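Local coordinates for succinoglycan biosynthesis protein (Bacillus cereus ATCC 14579, PDB 3B55) that binds a calcium ion and is probably an erythromycin esterase-like enzyme whose natural substrate is not established, at residues A[262-267]-A[288-293]; A[114-119]-A[256-261]; A[179-184]-A[205-210]. The protein carries 1 engineered substitution. One frame throughout, in Å; residues are numbered along the deposited sequence.

Interaction 1: residues A[262-267]-A[288-293]; sequences IEQFTT and YENAKW
Q264 and N290 face each other because both side chains leave their helices beside the backbone N (chi1 -72° for Q264 and -67° for N290), and the Q264 chain then stays extended beyond CG. They approach from opposite directions across the gap between helix 250-268 and helix 278-298, two consecutive helices that run in roughly opposite directions here. The backbones are well separated, with Q264 CA 9.6 Å from E289 CA, their closest pair, so the contact is made by side chains alone and buries a modest 126 Å². The amide carbons, Q264 CD and N290 CG, are 4.1 Å apart, and the two amide planes are inclined by 34°. In the model like atoms confront each other: Q264 OE1 lies 3.0 Å from N290 OD1, and Q264 NE2 lies 3.0 Å from N290 ND2. The nitrogen and oxygen assignments are therefore doubtful, although the placing of the two flat groups is not. E289 reaches alongside Q264 from the facing helix, its OE1 3.3 Å from the atom modelled as Q264 NE2. That carboxylate also makes a long, weak ion pair with R260, one helical turn before Q264. Q264 also packs on I173, and N290 on I261, while Q257 is a close polar neighbour of the N290 amide. The N290 side chain is about 10 Å from that of the calcium ligand E113. Two buried amides meeting this closely, with a carboxylate beside them, imply a polar join between the helices, in which the correct rotation of each amide would decide the hydrogen-bonding pattern.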
loop_
_atom_site.group_PDB
_atom_site.type_symbol
_atom_site.label_atom_id
_atom_site.label_comp_id
_atom_site.label_asym_id
_atom_site.label_seq_id
_atom_site.Cartn_x
_atom_site.Cartn_y
_atom_site.Cartn_z
ATOM N N ILE A 262 16.195 -6.681 4.954
ATOM C CA ILE A 262 16.630 -8.039 5.258
ATOM C C ILE A 262 16.281 -8.395 6.703
ATOM O O ILE A 262 15.870 -9.526 6.986
ATOM C CB ILE A 262 18.154 -8.193 5.056
ATOM C CG1 ILE A 262 18.548 -7.687 3.667
ATOM C CG2 ILE A 262 18.549 -9.656 5.213
ATOM C CD1 ILE A 262 20.040 -7.611 3.433
ATOM N N GLU A 263 16.454 -7.443 7.620
ATOM C CA GLU A 263 16.113 -7.683 9.020
ATOM C C GLU A 263 14.600 -7.825 9.169
ATOM O O GLU A 263 14.117 -8.656 9.944
ATOM C CB GLU A 263 16.571 -6.529 9.903
ATOM C CG GLU A 263 18.073 -6.408 10.103
ATOM C CD GLU A 263 18.417 -5.295 11.075
ATOM O OE1 GLU A 263 18.280 -5.504 12.302
ATOM O OE2 GLU A 263 18.804 -4.204 10.606
ATOM N N GLN A 264 13.857 -6.999 8.432
ATOM C CA GLN A 264 12.402 -7.045 8.495
ATOM C C GLN A 264 11.905 -8.409 8.044
ATOM O O GLN A 264 11.019 -9.001 8.668
ATOM C CB GLN A 264 11.787 -5.959 7.611
ATOM C CG GLN A 264 11.949 -4.534 8.143
ATOM C CD GLN A 264 11.426 -3.504 7.167
ATOM O OE1 GLN A 264 10.992 -3.844 6.067
ATOM N NE2 GLN A 264 11.484 -2.238 7.550
ATOM N N PHE A 265 12.489 -8.907 6.960
ATOM C CA PHE A 265 12.094 -10.198 6.435
ATOM C C PHE A 265 12.461 -11.341 7.382
ATOM O O PHE A 265 11.617 -12.169 7.707
ATOM C CB PHE A 265 12.722 -10.417 5.050
ATOM C CG PHE A 265 12.443 -11.775 4.467
ATOM C CD1 PHE A 265 13.277 -12.859 4.742
ATOM C CD2 PHE A 265 11.311 -11.986 3.684
ATOM C CE1 PHE A 265 12.983 -14.131 4.245
ATOM C CE2 PHE A 265 11.010 -13.257 3.185
ATOM C CZ PHE A 265 11.850 -14.329 3.469
ATOM N N THR A 266 13.710 -11.385 7.834
ATOM C CA THR A 266 14.148 -12.460 8.719
ATOM C C THR A 266 13.456 -12.474 10.078
ATOM O O THR A 266 13.073 -13.536 10.575
ATOM C CB THR A 266 15.681 -12.413 8.948
ATOM O OG1 THR A 266 16.044 -11.159 9.531
ATOM C CG2 THR A 266 16.425 -12.584 7.630
ATOM N N THR A 267 13.296 -11.301 10.680
ATOM C CA THR A 267 12.655 -11.199 11.988
ATOM C C THR A 267 11.182 -11.606 11.939
ATOM O O THR A 267 10.708 -12.355 12.797
ATOM C CB THR A 267 12.770 -9.764 12.547
ATOM O OG1 THR A 267 14.137 -9.497 12.904
ATOM C CG2 THR A 267 11.894 -9.597 13.772
ATOM N N TYR A 288 4.830 -0.177 7.543
ATOM C CA TYR A 288 4.696 1.145 8.154
ATOM C C TYR A 288 6.044 1.845 8.134
ATOM O O TYR A 288 6.143 3.006 7.729
ATOM C CB TYR A 288 4.225 1.000 9.610
ATOM C CG TYR A 288 4.703 2.087 10.551
ATOM C CD1 TYR A 288 4.302 3.413 10.384
ATOM C CD2 TYR A 288 5.540 1.785 11.627
ATOM C CE1 TYR A 288 4.721 4.412 11.263
ATOM C CE2 TYR A 288 5.962 2.780 12.521
ATOM C CZ TYR A 288 5.549 4.090 12.332
ATOM O OH TYR A 288 5.955 5.084 13.200
ATOM N N GLU A 289 7.072 1.121 8.580
ATOM C CA GLU A 289 8.434 1.648 8.648
ATOM C C GLU A 289 8.956 2.043 7.277
ATOM O O GLU A 289 9.635 3.059 7.135
ATOM C CB GLU A 289 9.388 0.614 9.272
ATOM C CG GLU A 289 9.085 0.259 10.720
ATOM C CD GLU A 289 10.174 -0.604 11.358
ATOM O OE1 GLU A 289 10.958 -1.234 10.608
ATOM O OE2 GLU A 289 10.230 -0.666 12.608
ATOM N N ASN A 290 8.632 1.241 6.270
ATOM C CA ASN A 290 9.086 1.518 4.916
ATOM C C ASN A 290 8.378 2.727 4.330
ATOM O O ASN A 290 8.976 3.492 3.579
ATOM C CB ASN A 290 8.884 0.279 4.040
ATOM C CG ASN A 290 9.783 -0.870 4.468
ATOM O OD1 ASN A 290 9.528 -2.041 4.159
ATOM N ND2 ASN A 290 10.853 -0.534 5.183
ATOM N N ALA A 291 7.107 2.900 4.683
ATOM C CA ALA A 291 6.332 4.036 4.206
ATOM C C ALA A 291 6.804 5.287 4.952
ATOM O O ALA A 291 6.851 6.381 4.386
ATOM C CB ALA A 291 4.859 3.803 4.461
ATOM N N LYS A 292 7.154 5.122 6.225
ATOM C CA LYS A 292 7.635 6.245 7.030
ATOM C C LYS A 292 9.016 6.670 6.544
ATOM O O LYS A 292 9.295 7.861 6.398
ATOM C CB LYS A 292 7.707 5.870 8.513
ATOM C CG LYS A 292 8.220 7.012 9.371
ATOM C CD LYS A 292 7.940 6.815 10.851
ATOM C CE LYS A 292 9.089 6.127 11.555
ATOM N NZ LYS A 292 8.993 6.344 13.029
ATOM N N TRP A 293 9.880 5.693 6.294
ATOM C CA TRP A 293 11.224 5.984 5.803
ATOM C C TRP A 293 11.163 6.840 4.514
ATOM O O TRP A 293 11.931 7.789 4.348
ATOM C CB TRP A 293 11.965 4.675 5.520
ATOM C CG TRP A 293 13.338 4.888 4.990
ATOM C CD1 TRP A 293 14.488 5.010 5.714
ATOM C CD2 TRP A 293 13.699 5.116 3.623
ATOM N NE1 TRP A 293 15.542 5.306 4.884
ATOM C CE2 TRP A 293 15.084 5.379 3.595
ATOM C CE3 TRP A 293 12.981 5.129 2.420
ATOM C CZ2 TRP A 293 15.773 5.654 2.405
ATOM C CZ3 TRP A 293 13.666 5.403 1.232
ATOM C CH2 TRP A 293 15.049 5.663 1.238
#

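Interaction 2: residues A[114-119]-A[256-261]; sequences EGWDRA and KQNARI
The first turn of helix 116-128, reached from strand 109-112 of the mixed sheet through a sharp corner at E114, packs here against helix 250-268. W116 carries the whole contact from its side, meeting Q257, N258 and I261, and all four residues are buried. Its indole is carried outward by a first torsion that sets CG opposite the backbone N (chi1 164°), and three kinds of neighbour then meet it. I261 CG1 stands 3.6 Å from the centroid of the five-membered ring of W116 and only 6° off the ring normal, a well-formed CH-pi contact, with I261 CD1 3.7 Å from W116 CG. Q257 comes in obliquely at the far end of the six-membered ring, its CG 3.3 Å from W116 CH2; the chain bends at its second torsion, turning the amide onward beyond this aliphatic contact. At the pyrrole edge, N258 OD1 lies in the indole plane, 3.4 Å from W116 NE1. That bond is nearly straight at 162° but long, and so weak. The stronger polar tie of N258 is from ND2 to W254 O in its own helix, and its OD1 also receives a weak bond from N183. V180 of helix 178-192 also touches W116. Just before W116 in the chain, G115 N is bonded to E114 OE1 at 2.8 Å, through the lone pair directed away from the other carboxylate oxygen. The side chain of the calcium ligand E113 lies about 11 Å from that of W116. With I261 over the five-membered ring and the indole NH making a weak bond to N258 within this contact, the chemistry implies an interface held mainly by apolar and CH-pi packing; the in-plane N258 contact may help to fix the rotation of the indole.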
loop_
_atom_site.group_PDB
_atom_site.type_symbol
_atom_site.label_atom_id
_atom_site.label_comp_id
_atom_site.label_asym_id
_atom_site.label_seq_id
_atom_site.Cartn_x
_atom_site.Cartn_y
_atom_site.Cartn_z
ATOM N N GLU A 114 3.663 -3.350 -2.439
ATOM C CA GLU A 114 4.402 -4.295 -3.264
ATOM C C GLU A 114 5.760 -4.532 -2.610
ATOM O O GLU A 114 6.239 -3.705 -1.834
ATOM C CB GLU A 114 4.570 -3.696 -4.666
ATOM C CG GLU A 114 5.320 -4.561 -5.662
ATOM C CD GLU A 114 4.659 -5.905 -5.860
ATOM O OE1 GLU A 114 4.784 -6.765 -4.963
ATOM O OE2 GLU A 114 4.010 -6.097 -6.908
ATOM N N GLY A 115 6.373 -5.668 -2.913
ATOM C CA GLY A 115 7.666 -5.972 -2.336
ATOM C C GLY A 115 8.673 -4.875 -2.624
ATOM O O GLY A 115 8.728 -4.337 -3.732
ATOM N N TRP A 116 9.466 -4.533 -1.614
ATOM C CA TRP A 116 10.481 -3.503 -1.753
ATOM C C TRP A 116 11.481 -3.859 -2.849
ATOM O O TRP A 116 11.918 -2.981 -3.590
ATOM C CB TRP A 116 11.195 -3.295 -0.410
ATOM C CG TRP A 116 12.493 -2.547 -0.500
ATOM C CD1 TRP A 116 13.694 -3.033 -0.941
ATOM C CD2 TRP A 116 12.727 -1.187 -0.118
ATOM N NE1 TRP A 116 14.662 -2.057 -0.853
ATOM C CE2 TRP A 116 14.095 -0.915 -0.349
ATOM C CE3 TRP A 116 11.915 -0.172 0.402
ATOM C CZ2 TRP A 116 14.668 0.335 -0.080
ATOM C CZ3 TRP A 116 12.486 1.074 0.671
ATOM C CH2 TRP A 116 13.849 1.313 0.429
ATOM N N ASP A 117 11.838 -5.136 -2.955
ATOM C CA ASP A 117 12.793 -5.563 -3.975
ATOM C C ASP A 117 12.246 -5.448 -5.392
ATOM O O ASP A 117 12.938 -4.980 -6.300
ATOM C CB ASP A 117 13.256 -7.009 -3.735
ATOM C CG ASP A 117 12.105 -7.971 -3.522
ATOM O OD1 ASP A 117 11.001 -7.726 -4.052
ATOM O OD2 ASP A 117 12.310 -8.988 -2.827
ATOM N N ARG A 118 11.005 -5.877 -5.582
ATOM C CA ARG A 118 10.384 -5.832 -6.895
ATOM C C ARG A 118 10.217 -4.386 -7.365
ATOM O O ARG A 118 10.427 -4.081 -8.541
ATOM C CB ARG A 118 9.040 -6.580 -6.843
ATOM C CG ARG A 118 9.212 -8.033 -6.382
ATOM C CD ARG A 118 7.913 -8.785 -6.081
ATOM N NE ARG A 118 7.267 -9.296 -7.282
ATOM C CZ ARG A 118 6.900 -10.561 -7.457
ATOM N NH1 ARG A 118 7.112 -11.471 -6.508
ATOM N NH2 ARG A 118 6.299 -10.909 -8.583
ATOM N N ALA A 119 9.877 -3.491 -6.443
ATOM C CA ALA A 119 9.692 -2.084 -6.793
ATOM C C ALA A 119 10.998 -1.403 -7.223
ATOM O O ALA A 119 10.967 -0.385 -7.912
ATOM C CB ALA A 119 9.070 -1.330 -5.624
ATOM N N LYS A 256 21.387 1.624 3.853
ATOM C CA LYS A 256 20.971 1.279 5.203
ATOM C C LYS A 256 19.553 0.695 5.225
ATOM O O LYS A 256 19.279 -0.276 5.933
ATOM C CB LYS A 256 21.043 2.529 6.081
ATOM C CG LYS A 256 20.817 2.283 7.545
ATOM C CD LYS A 256 21.205 3.500 8.360
ATOM C CE LYS A 256 20.960 3.244 9.830
ATOM N NZ LYS A 256 21.576 1.946 10.216
ATOM N N GLN A 257 18.659 1.280 4.431
ATOM C CA GLN A 257 17.278 0.823 4.366
ATOM C C GLN A 257 17.193 -0.542 3.696
ATOM O O GLN A 257 16.412 -1.401 4.122
ATOM C CB GLN A 257 16.416 1.831 3.608
ATOM C CG GLN A 257 14.954 1.434 3.546
ATOM C CD GLN A 257 14.322 1.263 4.919
ATOM O OE1 GLN A 257 13.180 0.818 5.030
ATOM N NE2 GLN A 257 15.059 1.614 5.968
ATOM N N ASN A 258 17.992 -0.737 2.649
ATOM C CA ASN A 258 18.031 -2.013 1.943
ATOM C C ASN A 258 18.414 -3.107 2.938
ATOM O O ASN A 258 17.881 -4.215 2.887
ATOM C CB ASN A 258 19.059 -1.964 0.811
ATOM C CG ASN A 258 18.550 -1.218 -0.412
ATOM O OD1 ASN A 258 17.976 -1.817 -1.322
ATOM N ND2 ASN A 258 18.743 0.096 -0.431
ATOM N N ALA A 259 19.341 -2.795 3.843
ATOM C CA ALA A 259 19.772 -3.766 4.852
ATOM C C ALA A 259 18.629 -3.958 5.846
ATOM O O ALA A 259 18.386 -5.062 6.340
ATOM C CB ALA A 259 21.017 -3.264 5.579
ATOM N N ARG A 260 17.931 -2.867 6.133
ATOM C CA ARG A 260 16.805 -2.900 7.054
ATOM C C ARG A 260 15.733 -3.870 6.547
ATOM O O ARG A 260 15.038 -4.511 7.329
ATOM C CB ARG A 260 16.201 -1.508 7.185
ATOM C CG ARG A 260 15.210 -1.400 8.311
ATOM C CD ARG A 260 15.930 -1.343 9.644
ATOM N NE ARG A 260 15.008 -1.512 10.764
ATOM C CZ ARG A 260 14.574 -2.690 11.199
ATOM N NH1 ARG A 260 14.981 -3.807 10.614
ATOM N NH2 ARG A 260 13.727 -2.751 12.216
ATOM N N ILE A 261 15.594 -3.968 5.230
ATOM C CA ILE A 261 14.603 -4.861 4.640
ATOM C C ILE A 261 14.913 -6.324 4.974
ATOM O O ILE A 261 14.003 -7.107 5.237
ATOM C CB ILE A 261 14.541 -4.685 3.108
ATOM C CG1 ILE A 261 14.031 -3.281 2.767
ATOM C CG2 ILE A 261 13.646 -5.750 2.494
ATOM C CD1 ILE A 261 12.593 -3.011 3.193
#

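Interaction 3: residues A[179-184]-A[205-210]; sequences NVYNNI and GLIPVT
Y181 is the centre of both the polar and the apolar part of this contact, which buries 197 Å². The polar part is a hydrogen bond donated by Y181 OH to T210 OG1 over 2.8 Å, with OG1 at the ring edge and in its plane. T210 holds OG1 between its backbone N and carbonyl carbon (chi1 62°), and OG1 is also hydrogen-bonded to V176 O, so the phenol is linked through the threonine to the loop before helix 178-192. T210 CG2 packs 3.3 Å from the same Y181 OH. The apolar part has two members. I207 lies over one ring face in a CH-pi contact, its CG1 3.8 Å from the Y181 ring centroid and 22° off the normal, displaced toward the rim. L206 crosses at about a right angle, with CB 3.9 Å from Y181 CE1, and meets the ring obliquely. In the fold, Y181 thus joins helix 178-192 to the 205-210 segment, which continues from helix 197-206. Helix 250-268 borders the site through I262 and F265, helix 221-240 touches L206 and V209, and W116 of helix 116-128 meets the neighbouring V180.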
loop_
_atom_site.group_PDB
_atom_site.type_symbol
_atom_site.label_atom_id
_atom_site.label_comp_id
_atom_site.label_asym_id
_atom_site.label_seq_id
_atom_site.Cartn_x
_atom_site.Cartn_y
_atom_site.Cartn_z
ATOM N N ASN A 179 18.629 -8.459 -6.015
ATOM C CA ASN A 179 18.937 -7.065 -6.335
ATOM C C ASN A 179 19.164 -6.219 -5.088
ATOM O O ASN A 179 19.966 -5.289 -5.103
ATOM C CB ASN A 179 17.842 -6.435 -7.213
ATOM C CG ASN A 179 16.435 -6.680 -6.684
ATOM O OD1 ASN A 179 16.237 -7.375 -5.682
ATOM N ND2 ASN A 179 15.448 -6.098 -7.357
ATOM N N VAL A 180 18.469 -6.543 -4.006
ATOM C CA VAL A 180 18.639 -5.798 -2.764
ATOM C C VAL A 180 20.048 -6.040 -2.227
ATOM O O VAL A 180 20.725 -5.112 -1.794
ATOM C CB VAL A 180 17.607 -6.240 -1.701
ATOM C CG1 VAL A 180 18.008 -5.716 -0.325
ATOM C CG2 VAL A 180 16.230 -5.724 -2.081
ATOM N N TYR A 181 20.475 -7.300 -2.257
ATOM C CA TYR A 181 21.798 -7.688 -1.786
ATOM C C TYR A 181 22.897 -7.063 -2.643
ATOM O O TYR A 181 23.920 -6.625 -2.112
ATOM C CB TYR A 181 21.935 -9.212 -1.795
ATOM C CG TYR A 181 21.069 -9.891 -0.761
ATOM C CD1 TYR A 181 21.420 -9.874 0.591
ATOM C CD2 TYR A 181 19.888 -10.536 -1.126
ATOM C CE1 TYR A 181 20.616 -10.484 1.555
ATOM C CE2 TYR A 181 19.078 -11.147 -0.173
ATOM C CZ TYR A 181 19.448 -11.117 1.164
ATOM O OH TYR A 181 18.655 -11.724 2.111
ATOM N N ASN A 182 22.690 -7.022 -3.961
ATOM C CA ASN A 182 23.681 -6.435 -4.855
ATOM C C ASN A 182 23.834 -4.935 -4.642
ATOM O O ASN A 182 24.888 -4.378 -4.942
ATOM C CB ASN A 182 23.343 -6.711 -6.322
ATOM C CG ASN A 182 23.489 -8.176 -6.687
ATOM O OD1 ASN A 182 24.383 -8.865 -6.199
ATOM N ND2 ASN A 182 22.617 -8.654 -7.567
ATOM N N ASN A 183 22.795 -4.271 -4.143
ATOM C CA ASN A 183 22.900 -2.833 -3.882
ATOM C C ASN A 183 23.880 -2.603 -2.740
ATOM O O ASN A 183 24.701 -1.685 -2.780
ATOM C CB ASN A 183 21.543 -2.228 -3.505
ATOM C CG ASN A 183 20.642 -2.017 -4.705
ATOM O OD1 ASN A 183 21.119 -1.820 -5.826
ATOM N ND2 ASN A 183 19.331 -2.032 -4.475
ATOM N N ILE A 184 23.782 -3.444 -1.715
ATOM C CA ILE A 184 24.664 -3.347 -0.560
ATOM C C ILE A 184 26.080 -3.746 -0.964
ATOM O O ILE A 184 27.048 -3.071 -0.617
ATOM C CB ILE A 184 24.181 -4.271 0.584
ATOM C CG1 ILE A 184 22.786 -3.835 1.043
ATOM C CG2 ILE A 184 25.176 -4.236 1.750
ATOM C CD1 ILE A 184 22.140 -4.799 2.022
ATOM N N GLY A 205 24.846 -16.407 2.099
ATOM C CA GLY A 205 24.058 -17.449 2.728
ATOM C C GLY A 205 22.610 -17.011 2.867
ATOM O O GLY A 205 21.700 -17.831 2.867
ATOM N N LEU A 206 22.393 -15.705 2.974
ATOM C CA LEU A 206 21.047 -15.156 3.118
ATOM C C LEU A 206 20.234 -15.170 1.828
ATOM O O LEU A 206 19.023 -15.366 1.855
ATOM C CB LEU A 206 21.129 -13.721 3.640
ATOM C CG LEU A 206 21.289 -13.536 5.146
ATOM C CD1 LEU A 206 21.740 -12.112 5.439
ATOM C CD2 LEU A 206 19.967 -13.856 5.849
ATOM N N ILE A 207 20.906 -14.968 0.702
ATOM C CA ILE A 207 20.241 -14.923 -0.594
ATOM C C ILE A 207 19.303 -16.095 -0.884
ATOM O O ILE A 207 18.117 -15.888 -1.142
ATOM C CB ILE A 207 21.283 -14.784 -1.729
ATOM C CG1 ILE A 207 21.939 -13.401 -1.652
ATOM C CG2 ILE A 207 20.622 -14.987 -3.089
ATOM C CD1 ILE A 207 23.086 -13.209 -2.620
ATOM N N PRO A 208 19.810 -17.338 -0.836
ATOM C CA PRO A 208 18.958 -18.500 -1.109
ATOM C C PRO A 208 17.779 -18.745 -0.164
ATOM O O PRO A 208 16.809 -19.393 -0.556
ATOM C CB PRO A 208 19.949 -19.662 -1.103
ATOM C CG PRO A 208 20.978 -19.207 -0.120
ATOM C CD PRO A 208 21.185 -17.767 -0.529
ATOM N N VAL A 209 17.844 -18.246 1.068
ATOM C CA VAL A 209 16.741 -18.469 2.005
ATOM C C VAL A 209 15.723 -17.332 2.091
ATOM O O VAL A 209 14.688 -17.473 2.743
ATOM C CB VAL A 209 17.257 -18.773 3.429
ATOM C CG1 VAL A 209 18.067 -20.063 3.416
ATOM C CG2 VAL A 209 18.091 -17.612 3.951
ATOM N N THR A 210 16.004 -16.208 1.438
ATOM C CA THR A 210 15.065 -15.092 1.460
ATOM C C THR A 210 14.377 -14.916 0.109
ATOM O O THR A 210 13.664 -13.935 -0.097
ATOM C CB THR A 210 15.747 -13.743 1.838
ATOM O OG1 THR A 210 16.738 -13.410 0.864
ATOM C CG2 THR A 210 16.392 -13.835 3.214
#

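In the fold
Helix 250-268 is the common element: it supplies one segment each to interactions 1 and 2, and its I262 and F265 also touch Y181 and T210 of interaction 3. The centres lie about 8 Å apart for interactions 1 and 2, about 11 Å for 2 and 3, and about 15 Å for 1 and 3. Along the chain, 114-119 comes first, then both segments of interaction 3, then 256-261; interaction 1 follows. D117 O is probably hydrogen-bonded to N179 ND2, tying 2 to 3. The three contacts join neighbouring helices 116-128, 178-192, 250-268 and 278-298 with the 205-210 segment into one helical region, beside the calcium site at the ends of strands 77-82 and 109-112 of the mixed sheet.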